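Cytochrome C-type biogenesis protein ccmF (PDB 6ZMQ) is a heme-binding membrane protein of the cytochrome c heme lyase type, which probably attaches heme to apocytochrome c during cytochrome c maturation. Local coordinates at residues W226-W231 with A273-A278; S264-L269 with F299-L304. One frame throughout, in Å; residues are numbered along the deposited sequence.

Contact 1 (W226-W231 with A273-A278). With HEM (protoporphyrin IX containing Fe), chain B.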
loop_
_atom_site.group_PDB
_atom_site.type_symbol
_atom_site.label_atom_id
_atom_site.label_comp_id
_atom_site.label_asym_id
_atom_site.label_seq_id
_atom_site.Cartn_x
_atom_site.Cartn_y
_atom_site.Cartn_z
ATOM N N TRP A 226 12.531 -8.896 -3.833
ATOM C CA TRP A 226 11.385 -8.930 -2.925
ATOM C C TRP A 226 11.186 -7.588 -2.242
ATOM O O TRP A 226 10.049 -7.184 -1.987
ATOM C CB TRP A 226 11.553 -10.003 -1.852
ATOM C CG TRP A 226 11.352 -11.381 -2.321
ATOM C CD1 TRP A 226 10.181 -12.071 -2.375
ATOM C CD2 TRP A 226 12.371 -12.283 -2.751
ATOM N NE1 TRP A 226 10.403 -13.351 -2.829
ATOM C CE2 TRP A 226 11.742 -13.502 -3.075
ATOM C CE3 TRP A 226 13.757 -12.170 -2.917
ATOM C CZ2 TRP A 226 12.450 -14.601 -3.554
ATOM C CZ3 TRP A 226 14.460 -13.266 -3.393
ATOM C CH2 TRP A 226 13.807 -14.465 -3.704
ATOM N N THR A 227 12.284 -6.884 -1.942
ATOM C CA THR A 227 12.187 -5.546 -1.367
ATOM C C THR A 227 11.566 -4.560 -2.351
ATOM O O THR A 227 10.628 -3.831 -1.991
ATOM C CB THR A 227 13.571 -5.060 -0.933
ATOM O OG1 THR A 227 14.360 -4.742 -2.088
ATOM C CG2 THR A 227 14.278 -6.145 -0.141
ATOM N N LEU A 228 12.023 -4.576 -3.616
ATOM C CA LEU A 228 11.446 -3.679 -4.621
ATOM C C LEU A 228 9.997 -4.042 -4.946
ATOM O O LEU A 228 9.137 -3.156 -4.976
ATOM C CB LEU A 228 12.277 -3.681 -5.908
ATOM C CG LEU A 228 11.616 -2.871 -7.044
ATOM C CD1 LEU A 228 11.536 -1.355 -6.774
ATOM C CD2 LEU A 228 12.181 -3.170 -8.395
ATOM N N ILE A 229 9.703 -5.335 -5.121
ATOM C CA ILE A 229 8.362 -5.796 -5.473
ATOM C C ILE A 229 7.383 -5.588 -4.316
ATOM O O ILE A 229 6.227 -5.205 -4.533
ATOM C CB ILE A 229 8.453 -7.262 -5.957
ATOM C CG1 ILE A 229 8.755 -7.292 -7.466
ATOM C CG2 ILE A 229 7.252 -8.121 -5.563
ATOM C CD1 ILE A 229 9.214 -8.630 -8.030
ATOM N N ALA A 230 7.851 -5.742 -3.073
ATOM C CA ALA A 230 7.037 -5.464 -1.891
ATOM C C ALA A 230 6.701 -3.989 -1.785
ATOM O O ALA A 230 5.557 -3.624 -1.482
ATOM C CB ALA A 230 7.789 -5.878 -0.629
ATOM N N TRP A 231 7.687 -3.127 -2.064
ATOM C CA TRP A 231 7.427 -1.696 -2.085
ATOM C C TRP A 231 6.556 -1.290 -3.267
ATOM O O TRP A 231 5.808 -0.314 -3.170
ATOM C CB TRP A 231 8.748 -0.947 -2.119
ATOM C CG TRP A 231 8.601 0.533 -2.121
ATOM C CD1 TRP A 231 8.575 1.338 -1.029
ATOM C CD2 TRP A 231 8.466 1.402 -3.265
ATOM N NE1 TRP A 231 8.421 2.647 -1.408
ATOM C CE2 TRP A 231 8.347 2.711 -2.774
ATOM C CE3 TRP A 231 8.412 1.193 -4.650
ATOM C CZ2 TRP A 231 8.189 3.803 -3.606
ATOM C CZ3 TRP A 231 8.251 2.289 -5.479
ATOM C CH2 TRP A 231 8.155 3.576 -4.954
ATOM N N ALA A 273 12.382 4.197 2.813
ATOM C CA ALA A 273 13.698 4.506 3.381
ATOM C C ALA A 273 14.561 3.261 3.287
ATOM O O ALA A 273 15.708 3.316 2.902
ATOM C CB ALA A 273 13.492 4.904 4.802
ATOM N N PHE A 274 13.946 2.142 3.572
ATOM C CA PHE A 274 14.670 0.862 3.528
ATOM C C PHE A 274 15.134 0.580 2.113
ATOM O O PHE A 274 16.230 0.205 1.955
ATOM C CB PHE A 274 13.765 -0.238 4.046
ATOM C CG PHE A 274 14.265 -1.610 3.759
ATOM C CD1 PHE A 274 15.506 -1.980 4.158
ATOM C CD2 PHE A 274 13.492 -2.501 3.073
ATOM C CE1 PHE A 274 15.948 -3.250 3.888
ATOM C CE2 PHE A 274 13.935 -3.768 2.801
ATOM C CZ PHE A 274 15.166 -4.145 3.213
ATOM N N LEU A 275 14.327 0.870 1.113
ATOM C CA LEU A 275 14.712 0.604 -0.283
ATOM C C LEU A 275 16.001 1.361 -0.622
ATOM O O LEU A 275 16.904 0.787 -1.188
ATOM C CB LEU A 275 13.528 1.083 -1.110
ATOM C CG LEU A 275 13.431 0.520 -2.504
ATOM C CD1 LEU A 275 12.109 0.854 -3.106
ATOM C CD2 LEU A 275 14.507 1.116 -3.346
ATOM N N HIS A 276 16.043 2.633 -0.277
ATOM C CA HIS A 276 17.234 3.468 -0.503
ATOM C C HIS A 276 18.424 2.956 0.314
ATOM O O HIS A 276 19.481 2.959 -0.233
ATOM C CB HIS A 276 16.884 4.942 -0.274
ATOM C CG HIS A 276 16.046 5.552 -1.343
ATOM N ND1 HIS A 276 14.919 4.979 -1.798
ATOM C CD2 HIS A 276 16.169 6.686 -2.027
ATOM C CE1 HIS A 276 14.403 5.721 -2.728
ATOM N NE2 HIS A 276 15.145 6.756 -2.901
ATOM N N THR A 277 18.282 2.563 1.579
ATOM C CA THR A 277 19.440 2.085 2.341
ATOM C C THR A 277 19.902 0.743 1.771
ATOM O O THR A 277 21.084 0.489 1.790
ATOM C CB THR A 277 19.249 2.399 3.820
ATOM O OG1 THR A 277 18.271 1.517 4.325
ATOM C CG2 THR A 277 18.693 3.776 4.002
ATOM N N ALA A 278 18.975 -0.103 1.325
ATOM C CA ALA A 278 19.357 -1.403 0.766
ATOM C C ALA A 278 20.129 -1.128 -0.490
ATOM O O ALA A 278 21.144 -1.689 -0.636
ATOM C CB ALA A 278 18.153 -2.228 0.467
HETATM C CHA HEM B . 16.186 4.521 -6.785
HETATM C CHB HEM B . 17.668 8.652 -4.608
HETATM C CHC HEM B . 13.116 9.366 -2.898
HETATM C CHD HEM B . 11.647 5.505 -5.490
HETATM C C1A HEM B . 16.937 5.587 -6.318
HETATM C C2A HEM B . 18.336 5.708 -6.546
HETATM C C3A HEM B . 18.755 6.855 -5.940
HETATM C C4A HEM B . 17.643 7.462 -5.328
HETATM C CMA HEM B . 20.157 7.395 -5.914
HETATM C CAA HEM B . 19.218 4.746 -7.325
HETATM C CBA HEM B . 19.079 4.947 -8.846
HETATM C CGA HEM B . 19.558 6.314 -9.267
HETATM O O1A HEM B . 18.760 7.111 -9.810
HETATM O O2A HEM B . 20.750 6.644 -9.071
HETATM C C1B HEM B . 16.532 9.162 -3.944
HETATM C C2B HEM B . 16.586 10.249 -3.041
HETATM C C3B HEM B . 15.332 10.460 -2.556
HETATM C C4B HEM B . 14.479 9.442 -3.167
HETATM C CMB HEM B . 17.800 11.047 -2.683
HETATM C CAB HEM B . 14.890 11.473 -1.591
HETATM C CBB HEM B . 14.796 10.987 -0.186
HETATM C C1C HEM B . 12.321 8.430 -3.521
HETATM C C2C HEM B . 10.926 8.441 -3.532
HETATM C C3C HEM B . 10.540 7.348 -4.269
HETATM C C4C HEM B . 11.692 6.663 -4.722
HETATM C CMC HEM B . 9.990 9.423 -2.875
HETATM C CAC HEM B . 9.165 6.961 -4.529
HETATM C CBC HEM B . 8.529 7.330 -5.815
HETATM C C1D HEM B . 12.761 4.845 -6.030
HETATM C C2D HEM B . 12.723 3.562 -6.741
HETATM C C3D HEM B . 13.991 3.273 -7.112
HETATM C C4D HEM B . 14.806 4.409 -6.623
HETATM C CMD HEM B . 11.502 2.725 -7.004
HETATM C CAD HEM B . 14.472 2.047 -7.872
HETATM C CBD HEM B . 15.176 1.099 -6.893
HETATM C CGD HEM B . 15.586 -0.229 -7.487
HETATM O O1D HEM B . 16.782 -0.472 -7.766
HETATM O O2D HEM B . 14.727 -1.107 -7.682
HETATM N NA HEM B . 16.549 6.670 -5.553
HETATM N NB HEM B . 15.263 8.706 -3.971
HETATM N NC HEM B . 12.769 7.375 -4.269
HETATM N ND HEM B . 14.005 5.282 -6.005
HETATM FE FE HEM B . 14.621 7.069 -5.092
#
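Leu-275 reaches from helix 266-284 onto the indole of Trp-231 on helix 224-247, and the two side chains cross at about a right angle. Leu-275 CD1 sits over one face of the Trp-231 indole, 3.9 Å from the centroid of the five-membered ring and 23° off the ring normal, a CH-pi contact displaced toward the rim. The other branch turns to the cofactor, with Leu-275 CD2 3.6 Å from CBD of the heme. Trp-231 carries CG anti to its backbone N (chi1 -179°), which extends the indole toward the porphyrin and brings CZ2, at the ring edge, to 3.4 Å from heme CAC. Trp-231 NE1 is hydrogen-bonded to Thr-272 OG1, a polar tie between the same two helices that also helps fix the rotation of the indole. Leu-228 fills the place beside the pair, where CD1 lies 4.3 Å from Leu-275 CD1 and both of its methyls also border the propionate oxygen O2D.

One turn before Trp-231, Thr-227 meets Phe-274 at right angles, CG2 approaching the ring obliquely at 3.8 Å from CE2. The threonine hydroxyl turns back to its own helix and bonds to Arg-224 O, leaving the methyl for the aromatic ring. Between segments 226-231 and 273-278, whose axes run at 156°, the side chains thus meet carbon to carbon.

Next to Leu-275, His-276 directs its imidazole at the heme, where NE2 binds the iron at 2.3 Å. His-510 supplies the second protein ligand, making this a bis-histidine heme b; Arg-224 and Ser-506 hydrogen-bond to the cofactor. The chemistry implies an apolar face packed against peripheral heme substituents, a propionate included, among predicted transmembrane helices, with one hydrogen bond across the helices holding the indole and two histidines holding the iron.

Contact 2 (S264-L269 with F299-L304). With LMT (dodecyl-beta-D-maltoside), chain D.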
loop_
_atom_site.group_PDB
_atom_site.type_symbol
_atom_site.label_atom_id
_atom_site.label_comp_id
_atom_site.label_asym_id
_atom_site.label_seq_id
_atom_site.Cartn_x
_atom_site.Cartn_y
_atom_site.Cartn_z
ATOM N N SER A 264 -1.603 2.863 6.993
ATOM C CA SER A 264 -1.023 2.290 5.785
ATOM C C SER A 264 -0.070 3.249 5.084
ATOM O O SER A 264 0.427 2.930 4.000
ATOM C CB SER A 264 -2.124 1.837 4.823
ATOM O OG SER A 264 -3.200 1.243 5.536
ATOM N N PHE A 265 0.180 4.416 5.674
ATOM C CA PHE A 265 1.175 5.371 5.208
ATOM C C PHE A 265 2.514 5.189 5.919
ATOM O O PHE A 265 3.558 5.328 5.275
ATOM C CB PHE A 265 0.655 6.798 5.404
ATOM C CG PHE A 265 1.557 7.879 4.853
ATOM C CD1 PHE A 265 2.186 7.733 3.618
ATOM C CD2 PHE A 265 1.736 9.064 5.559
ATOM C CE1 PHE A 265 2.997 8.743 3.108
ATOM C CE2 PHE A 265 2.547 10.078 5.060
ATOM C CZ PHE A 265 3.178 9.916 3.830
ATOM N N ILE A 266 2.501 4.898 7.225
ATOM C CA ILE A 266 3.682 4.475 7.999
ATOM C C ILE A 266 4.500 3.336 7.367
ATOM O O ILE A 266 5.724 3.522 7.263
ATOM C CB ILE A 266 3.317 4.141 9.470
ATOM C CG1 ILE A 266 2.892 5.379 10.276
ATOM C CG2 ILE A 266 4.458 3.462 10.242
ATOM C CD1 ILE A 266 1.485 5.344 10.817
ATOM N N PRO A 267 3.943 2.179 6.915
ATOM C CA PRO A 267 4.832 1.150 6.319
ATOM C C PRO A 267 5.451 1.567 4.995
ATOM O O PRO A 267 6.660 1.351 4.794
ATOM C CB PRO A 267 3.904 -0.058 6.127
ATOM C CG PRO A 267 2.712 0.233 6.907
ATOM C CD PRO A 267 2.556 1.687 6.849
ATOM N N TRP A 268 4.645 2.191 4.114
ATOM C CA TRP A 268 5.096 2.680 2.813
ATOM C C TRP A 268 6.255 3.663 2.934
ATOM O O TRP A 268 7.147 3.683 2.071
ATOM C CB TRP A 268 3.940 3.362 2.069
ATOM C CG TRP A 268 4.393 3.931 0.743
ATOM C CD1 TRP A 268 4.501 3.249 -0.426
ATOM C CD2 TRP A 268 4.848 5.273 0.467
ATOM N NE1 TRP A 268 4.979 4.072 -1.408
ATOM C CE2 TRP A 268 5.205 5.316 -0.889
ATOM C CE3 TRP A 268 5.014 6.426 1.243
ATOM C CZ2 TRP A 268 5.692 6.469 -1.500
ATOM C CZ3 TRP A 268 5.494 7.572 0.631
ATOM C CH2 TRP A 268 5.825 7.583 -0.725
ATOM N N LEU A 269 6.245 4.495 3.978
ATOM C CA LEU A 269 7.363 5.393 4.248
ATOM C C LEU A 269 8.640 4.611 4.557
ATOM O O LEU A 269 9.692 4.838 3.939
ATOM C CB LEU A 269 6.999 6.335 5.400
ATOM C CG LEU A 269 6.066 7.508 5.067
ATOM C CD1 LEU A 269 5.649 8.264 6.334
ATOM C CD2 LEU A 269 6.685 8.438 4.053
ATOM N N PHE A 299 8.746 -4.007 8.172
ATOM C CA PHE A 299 8.023 -5.273 8.139
ATOM C C PHE A 299 6.924 -5.330 9.196
ATOM O O PHE A 299 5.789 -5.735 8.902
ATOM C CB PHE A 299 9.007 -6.424 8.323
ATOM C CG PHE A 299 8.350 -7.727 8.648
ATOM C CD1 PHE A 299 7.651 -8.410 7.671
ATOM C CD2 PHE A 299 8.417 -8.271 9.936
ATOM C CE1 PHE A 299 7.034 -9.607 7.961
ATOM C CE2 PHE A 299 7.786 -9.470 10.222
ATOM C CZ PHE A 299 7.095 -10.130 9.229
ATOM N N ALA A 300 7.250 -4.981 10.446
ATOM C CA ALA A 300 6.220 -4.995 11.488
ATOM C C ALA A 300 5.188 -3.882 11.286
ATOM O O ALA A 300 4.007 -4.043 11.654
ATOM C CB ALA A 300 6.864 -4.882 12.864
ATOM N N ALA A 301 5.610 -2.763 10.678
ATOM C CA ALA A 301 4.682 -1.722 10.260
ATOM C C ALA A 301 3.704 -2.243 9.222
ATOM O O ALA A 301 2.503 -1.969 9.308
ATOM C CB ALA A 301 5.467 -0.534 9.711
ATOM N N THR A 302 4.207 -3.001 8.236
ATOM C CA THR A 302 3.345 -3.580 7.210
ATOM C C THR A 302 2.410 -4.631 7.792
ATOM O O THR A 302 1.287 -4.780 7.301
ATOM C CB THR A 302 4.175 -4.184 6.072
ATOM O OG1 THR A 302 5.091 -3.209 5.572
ATOM C CG2 THR A 302 3.262 -4.582 4.923
ATOM N N LEU A 303 2.844 -5.333 8.850
ATOM C CA LEU A 303 1.953 -6.218 9.606
ATOM C C LEU A 303 0.768 -5.461 10.193
ATOM O O LEU A 303 -0.397 -5.797 9.934
ATOM C CB LEU A 303 2.713 -6.924 10.731
ATOM C CG LEU A 303 1.764 -7.656 11.692
ATOM C CD1 LEU A 303 1.208 -8.963 11.110
ATOM C CD2 LEU A 303 2.406 -7.843 13.041
ATOM N N LEU A 304 1.061 -4.420 10.981
ATOM C CA LEU A 304 -0.006 -3.693 11.661
ATOM C C LEU A 304 -0.817 -2.826 10.696
ATOM O O LEU A 304 -1.943 -2.431 11.018
ATOM C CB LEU A 304 0.574 -2.858 12.808
ATOM C CG LEU A 304 -0.252 -2.761 14.106
ATOM C CD1 LEU A 304 -1.042 -4.046 14.386
ATOM C CD2 LEU A 304 0.624 -2.424 15.325
HETATM C C1B LMT D . -11.117 17.970 4.041
HETATM C C2B LMT D . -11.158 19.185 5.023
HETATM C C3B LMT D . -12.525 19.946 5.061
HETATM C C4B LMT D . -13.568 19.475 4.011
HETATM C C5B LMT D . -13.606 17.941 4.117
HETATM C C6B LMT D . -14.733 17.390 3.253
HETATM O O1B LMT D . -10.136 17.046 4.457
HETATM O O2B LMT D . -10.843 18.704 6.268
HETATM O O3B LMT D . -12.330 21.298 5.018
HETATM O "O4'" LMT D . -14.814 19.994 4.290
HETATM O O5B LMT D . -12.356 17.295 3.821
HETATM O O6B LMT D . -15.937 17.876 3.692
HETATM C "C1'" LMT D . -6.108 16.027 3.459
HETATM C "C2'" LMT D . -6.323 17.211 4.456
HETATM C "C3'" LMT D . -7.786 17.205 5.008
HETATM C "C4'" LMT D . -8.838 17.114 3.881
HETATM C "C5'" LMT D . -8.478 15.775 3.188
HETATM C "C6'" LMT D . -9.479 15.246 2.198
HETATM O "O1'" LMT D . -5.002 16.262 2.674
HETATM O "O2'" LMT D . -5.473 17.074 5.520
HETATM O "O3'" LMT D . -8.010 18.300 5.785
HETATM O "O5'" LMT D . -7.216 15.906 2.550
HETATM O "O6'" LMT D . -9.401 16.082 1.118
HETATM C C1 LMT D . -3.787 15.644 3.073
HETATM C C2 LMT D . -3.052 15.326 1.798
HETATM C C3 LMT D . -1.559 15.488 1.800
HETATM C C4 LMT D . -0.912 14.217 2.298
HETATM C C5 LMT D . 0.580 14.367 2.262
HETATM C C6 LMT D . 1.318 13.108 1.910
HETATM C C7 LMT D . 0.772 12.494 0.651
HETATM C C8 LMT D . 1.895 11.948 -0.160
HETATM C C9 LMT D . 1.654 10.548 -0.618
HETATM C C10 LMT D . 2.866 10.089 -1.373
HETATM C C11 LMT D . 2.626 8.732 -1.943
HETATM C C12 LMT D . 3.322 8.563 -3.248
#
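Pro-267 lies against Ala-301 and Thr-302 where two consecutive transmembrane helices of the cytochrome c assembly family, 266-284 and 288-307, pack closely as neighbours in the bundle. The backbones come near, the CA atoms of Pro-267 and Ala-301 being 4.9 Å apart, as the small alanine and the compact pyrrolidine ring permit.

Followed outward, the proline ring first presents CB, which is 3.9 Å from Ala-301 CB and 3.4 Å from Thr-302 OG1. The next atom, CG, lies against the Ala-301 carbonyl, 3.3 Å from Ala-301 O. From there the ring turns back through CD to its own nitrogen. Pro-267 CA also approaches Ala-301 CB, at 3.8 Å, so CA, CB and CG together form the surface laid against the opposite helix. Thr-302 has OG1 beside its backbone N (chi1 -53°), a position from which this oxygen borders the proline while hydrogen-bonding to Ala-298 O, one turn earlier in its own helix. Its contact with Pro-267 is therefore one of packing, and its polar need is met within helix 288-307.

Ile-266 adds a flank to the small interface. Its CG2 stands 4.2 Å from Ala-301 CB, whereas the longer CG1 branch leads away from that helix; the isoleucine also touches Val-380 and Val-381 of helix 362-384, joining a third helix to the contact. Thr-302 likewise packs on Leu-234, Phe-197 and Leu-200, from helices 224-247 and 185-213.

Away from the Pro-267 interface, Trp-268 is extended with CG anti to the backbone N (chi1 178°) and receives the alkyl tail of a dodecyl maltoside over one indole face. The detergent's C11 is closest to the six-membered part of this ring, 3.6 Å from Trp-268 CH2.

Overall arrangement
Both contacts use helix 266-284, which meets helix 224-247 in contact 1 and helix 288-307 in contact 2. Contact 1 is buried throughout and built mainly from large side chains, several of which border the heme. Contact 2 is only partly buried, sets small residues against a neighbouring backbone, and leaves the Pro-267 side chain about 14 Å from the cofactor. Neither pair of segments is joined by a hydrogen bond; the hydroxyls of Thr-227 and Thr-302 bond to carbonyls of their own helices, while beside contact 1 Thr-272 binds Trp-231 across helices. The stacked indoles of Trp-231 and Trp-268, their NE1 atoms 3.7 Å apart, link the side chains beside the heme to the indole face meeting the detergent tail.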